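Local structure of RNA-directed RNA polymerase (Infectious pancreatic necrosis virus, 3ZED) at residues 143-146 with 147-151; 648-651 with 652-656. The protein is an RNA-directed RNA polymerase that probably replicates the viral genome and is thought to occur both free and covalently linked to the genomic RNA. All coordinates share one frame; numbering follows the deposited sequence.

Interaction 1 (143-146 with 147-151); sequences GPET and LRQVR
G143 starts the walk with its carbonyl, which accepts the N-H of L147 with G143 O and L147 N 3.0 Å apart. L147 sends its branched end off the other way, onto L128, T132 and L135 of helix 125-137. At P144 the meeting is with R148. The backbone N of R148 bonds to P144 O, and the arginine then lays its head group across the same residue: P144 O sits 3.6 Å above one guanidinium face, displaced from its middle, while P144 CB lies 3.5 Å from R148 NH2. This is the opening turn of helix 143-156, with carbonyls bonded to the N-H four residues on; a proline fits well here, since first-turn amides have no carbonyl to bond to in an α-helix. E145 comes next, and its carboxylate lies near two side chains. The chain leaves with CG opposite the backbone N (chi1 -164°) and then bends at chi2, which brings the acid back beside the following turn. There OE1 of E145 meets NH1 of R148 at 3.6 Å, a long salt bridge, in the guanidinium plane at its edge but with the two flat groups turned 54° apart. E145 OE2 lies 3.1 Å from Q149 NE2, the carboxylate and amide planes nearly perpendicular at 86°. Q149 also passes close over the backbone, its CG 3.1 Å from E145 O, the acceptor for its own N-H; its OE1 makes a weak bond to N580. T146 closes the segment. Its OG1, beside its own backbone N, is hydrogen-bonded back to T142 O and to N624 ND2, and its carbonyl takes the N-H of V150, with CG2 of V150 only 3.3 Å from T146 O.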
loop_
_atom_site.group_PDB
_atom_site.type_symbol
_atom_site.label_atom_id
_atom_site.label_comp_id
_atom_site.label_asym_id
_atom_site.label_seq_id
_atom_site.Cartn_x
_atom_site.Cartn_y
_atom_site.Cartn_z
ATOM N N GLY B 143 16.922 -9.153 -30.465
ATOM C CA GLY B 143 16.424 -7.953 -31.130
ATOM C C GLY B 143 15.034 -8.101 -31.743
ATOM O O GLY B 143 14.139 -7.304 -31.429
ATOM N N PRO B 144 14.781 -9.126 -32.605
ATOM C CA PRO B 144 13.441 -9.234 -33.232
ATOM C C PRO B 144 12.306 -9.408 -32.216
ATOM O O PRO B 144 11.258 -8.778 -32.364
ATOM C CB PRO B 144 13.581 -10.452 -34.162
ATOM C CG PRO B 144 15.062 -10.515 -34.471
ATOM C CD PRO B 144 15.715 -10.133 -33.164
ATOM N N GLU B 145 12.534 -10.214 -31.162
ATOM C CA GLU B 145 11.551 -10.431 -30.108
ATOM C C GLU B 145 11.305 -9.148 -29.311
ATOM O O GLU B 145 10.173 -8.921 -28.916
ATOM C CB GLU B 145 11.981 -11.573 -29.179
ATOM C CG GLU B 145 10.868 -12.133 -28.300
ATOM C CD GLU B 145 9.589 -12.629 -28.966
ATOM O OE1 GLU B 145 9.641 -13.145 -30.110
ATOM O OE2 GLU B 145 8.524 -12.523 -28.313
ATOM N N THR B 146 12.333 -8.300 -29.110
ATOM C CA THR B 146 12.168 -7.044 -28.380
ATOM C C THR B 146 11.303 -6.083 -29.205
ATOM O O THR B 146 10.378 -5.484 -28.663
ATOM C CB THR B 146 13.537 -6.423 -28.032
ATOM O OG1 THR B 146 14.276 -7.331 -27.215
ATOM C CG2 THR B 146 13.411 -5.081 -27.326
ATOM N N LEU B 147 11.604 -5.936 -30.508
ATOM C CA LEU B 147 10.820 -5.076 -31.391
ATOM C C LEU B 147 9.343 -5.523 -31.425
ATOM O O LEU B 147 8.449 -4.691 -31.240
ATOM C CB LEU B 147 11.407 -5.051 -32.828
ATOM C CG LEU B 147 10.642 -4.158 -33.851
ATOM C CD1 LEU B 147 10.571 -2.708 -33.384
ATOM C CD2 LEU B 147 11.263 -4.254 -35.280
ATOM N N ARG B 148 9.098 -6.823 -31.656
ATOM C CA ARG B 148 7.731 -7.353 -31.729
ATOM C C ARG B 148 6.960 -7.092 -30.431
ATOM O O ARG B 148 5.809 -6.638 -30.480
ATOM C CB ARG B 148 7.757 -8.850 -32.043
ATOM C CG ARG B 148 8.020 -9.118 -33.507
ATOM C CD ARG B 148 7.931 -10.590 -33.847
ATOM N NE ARG B 148 8.870 -10.939 -34.909
ATOM C CZ ARG B 148 9.969 -11.665 -34.728
ATOM N NH1 ARG B 148 10.262 -12.154 -33.526
ATOM N NH2 ARG B 148 10.777 -11.923 -35.752
ATOM N N GLN B 149 7.629 -7.298 -29.278
ATOM C CA GLN B 149 7.009 -7.102 -27.965
ATOM C C GLN B 149 6.614 -5.649 -27.731
ATOM O O GLN B 149 5.482 -5.400 -27.297
ATOM C CB GLN B 149 7.915 -7.617 -26.857
ATOM C CG GLN B 149 7.873 -9.139 -26.778
ATOM C CD GLN B 149 8.911 -9.718 -25.853
ATOM O OE1 GLN B 149 9.811 -9.025 -25.349
ATOM N NE2 GLN B 149 8.831 -11.023 -25.649
ATOM N N VAL B 150 7.513 -4.697 -28.060
ATOM C CA VAL B 150 7.232 -3.270 -27.907
ATOM C C VAL B 150 6.064 -2.863 -28.851
ATOM O O VAL B 150 5.136 -2.187 -28.400
ATOM C CB VAL B 150 8.478 -2.392 -28.130
ATOM C CG1 VAL B 150 8.108 -0.906 -28.129
ATOM C CG2 VAL B 150 9.529 -2.667 -27.062
ATOM N N ARG B 151 6.096 -3.318 -30.119
ATOM C CA ARG B 151 5.041 -3.004 -31.084
ATOM C C ARG B 151 3.691 -3.583 -30.649
ATOM O O ARG B 151 2.685 -2.890 -30.776
ATOM C CB ARG B 151 5.387 -3.486 -32.494
ATOM C CG ARG B 151 4.647 -2.687 -33.556
ATOM C CD ARG B 151 5.076 -3.034 -34.958
ATOM N NE ARG B 151 4.326 -4.190 -35.434
ATOM C CZ ARG B 151 3.312 -4.132 -36.280
ATOM N NH1 ARG B 151 2.937 -2.970 -36.800
ATOM N NH2 ARG B 151 2.679 -5.237 -36.637
#

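Interaction 2 (648-651 with 652-656)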
loop_
_atom_site.group_PDB
_atom_site.type_symbol
_atom_site.label_atom_id
_atom_site.label_comp_id
_atom_site.label_asym_id
_atom_site.label_seq_id
_atom_site.Cartn_x
_atom_site.Cartn_y
_atom_site.Cartn_z
ATOM N N ASP B 648 19.654 24.966 -18.678
ATOM C CA ASP B 648 20.283 24.183 -17.606
ATOM C C ASP B 648 19.217 23.405 -16.798
ATOM O O ASP B 648 18.354 24.009 -16.144
ATOM C CB ASP B 648 21.124 25.075 -16.676
ATOM C CG ASP B 648 21.910 24.332 -15.601
ATOM O OD1 ASP B 648 22.428 23.225 -15.895
ATOM O OD2 ASP B 648 22.042 24.877 -14.479
ATOM N N VAL B 649 19.290 22.060 -16.861
ATOM C CA VAL B 649 18.343 21.145 -16.206
ATOM C C VAL B 649 19.047 20.262 -15.156
ATOM O O VAL B 649 18.447 19.294 -14.685
ATOM C CB VAL B 649 17.592 20.273 -17.244
ATOM C CG1 VAL B 649 16.704 21.117 -18.147
ATOM C CG2 VAL B 649 18.551 19.409 -18.058
ATOM N N THR B 650 20.307 20.602 -14.788
ATOM C CA THR B 650 21.153 19.875 -13.833
ATOM C C THR B 650 20.380 19.560 -12.535
ATOM O O THR B 650 20.425 18.414 -12.084
ATOM C CB THR B 650 22.460 20.650 -13.584
ATOM O OG1 THR B 650 23.126 20.807 -14.841
ATOM C CG2 THR B 650 23.402 19.947 -12.607
ATOM N N GLY B 651 19.656 20.545 -11.991
ATOM C CA GLY B 651 18.854 20.384 -10.777
ATOM C C GLY B 651 17.781 19.315 -10.904
ATOM O O GLY B 651 17.596 18.508 -9.987
ATOM N N PHE B 652 17.079 19.301 -12.061
ATOM C CA PHE B 652 16.045 18.324 -12.385
ATOM C C PHE B 652 16.646 16.940 -12.580
ATOM O O PHE B 652 16.069 15.979 -12.086
ATOM C CB PHE B 652 15.268 18.730 -13.647
ATOM C CG PHE B 652 14.463 19.997 -13.533
ATOM C CD1 PHE B 652 13.488 20.136 -12.545
ATOM C CD2 PHE B 652 14.631 21.030 -14.450
ATOM C CE1 PHE B 652 12.727 21.301 -12.452
ATOM C CE2 PHE B 652 13.867 22.194 -14.358
ATOM C CZ PHE B 652 12.920 22.320 -13.360
ATOM N N LEU B 653 17.806 16.836 -13.278
ATOM C CA LEU B 653 18.484 15.565 -13.522
ATOM C C LEU B 653 19.089 14.994 -12.221
ATOM O O LEU B 653 19.173 13.768 -12.096
ATOM C CB LEU B 653 19.534 15.670 -14.625
ATOM C CG LEU B 653 19.032 15.914 -16.063
ATOM C CD1 LEU B 653 20.195 15.996 -17.034
ATOM C CD2 LEU B 653 18.059 14.833 -16.529
ATOM N N ASP B 654 19.460 15.853 -11.248
ATOM C CA ASP B 654 19.964 15.408 -9.945
ATOM C C ASP B 654 18.789 14.905 -9.114
ATOM O O ASP B 654 18.875 13.839 -8.490
ATOM C CB ASP B 654 20.721 16.532 -9.186
ATOM C CG ASP B 654 22.051 17.004 -9.764
ATOM O OD1 ASP B 654 22.835 16.153 -10.233
ATOM O OD2 ASP B 654 22.348 18.219 -9.655
ATOM N N ASP B 655 17.671 15.653 -9.131
ATOM C CA ASP B 655 16.459 15.253 -8.397
ATOM C C ASP B 655 15.436 14.609 -9.366
ATOM O O ASP B 655 14.269 14.984 -9.368
ATOM C CB ASP B 655 15.861 16.457 -7.641
ATOM C CG ASP B 655 16.858 17.218 -6.778
ATOM O OD1 ASP B 655 17.635 16.562 -6.043
ATOM O OD2 ASP B 655 16.864 18.466 -6.842
ATOM N N TRP B 656 15.898 13.636 -10.185
ATOM C CA TRP B 656 15.113 12.927 -11.216
ATOM C C TRP B 656 14.015 12.001 -10.669
ATOM O O TRP B 656 13.088 11.662 -11.400
ATOM C CB TRP B 656 16.048 12.090 -12.106
ATOM C CG TRP B 656 16.661 10.905 -11.410
ATOM C CD1 TRP B 656 17.825 10.885 -10.698
ATOM C CD2 TRP B 656 16.151 9.562 -11.388
ATOM N NE1 TRP B 656 18.082 9.614 -10.247
ATOM C CE2 TRP B 656 17.054 8.786 -10.626
ATOM C CE3 TRP B 656 15.002 8.940 -11.920
ATOM C CZ2 TRP B 656 16.834 7.433 -10.362
ATOM C CZ3 TRP B 656 14.796 7.590 -11.675
ATOM C CH2 TRP B 656 15.696 6.854 -10.900
#
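V649 meets both F652 and L653 where a short helix begins. It occupies the N-cap position, and its carbonyl accepts the N-H of L653. With chi1 -65° V649 turns CG1 away from its carbonyl carbon, which leaves the CG2 methyl wedged between the backbone N and the carbonyl carbon; V649 CG2 touches L653 CD1 at 3.9 Å, the two side chains slanting across each other. V649 CB meets CD2 of F652 at 4.1 Å, so the ring is in contact with the cap residue through its ortho carbon. T650 bonds backwards and packs forwards. Its OG1, beside the backbone N, donates to D648 OD1 at 2.7 Å, on the syn side of that carboxylate, while its CG2 lies 3.6 Å from D654 OD2. The T650 and D654 side chains run alongside one another. D654 folds back with chi1 -68°, putting CG 3.2 Å from T650 O, the acceptor of its own N-H; its OD1 is held from outside by T670 and more weakly by S672. D655 repeats the backbone bond to G651 O, yet is the first residue to leave helical geometry; its OD2 stands 3.2 Å from G651 O, two acceptors that make no hydrogen bond with each other. The apolar side of helix 650-654, with its cap residue V649, rests on two longer helices: V649 and F652 touch A607, and L653 touches V611, on helix 604-621, while V649 touches L642 and L653 touches R639 of helix 625-645.

Overall arrangement
Interaction 1 comes first along the chain, in the palm domain, and interaction 2 far later, in the thumb domain. Their centres are 32 Å apart and their nearest atoms about 19 Å, so they do not touch. They share no helix: 143-151 opens the long helix 143-156, whereas 648-656 spans the whole of the short helix 650-654. Interaction 1 packs on helix 580-588 and bonds to N624, which lies between helices 604-621 and 625-645, the pair that carries interaction 2. Interaction 1 thus joins palm to thumb sequence, and interaction 2 stays within the thumb; both lie away from the potassium sites.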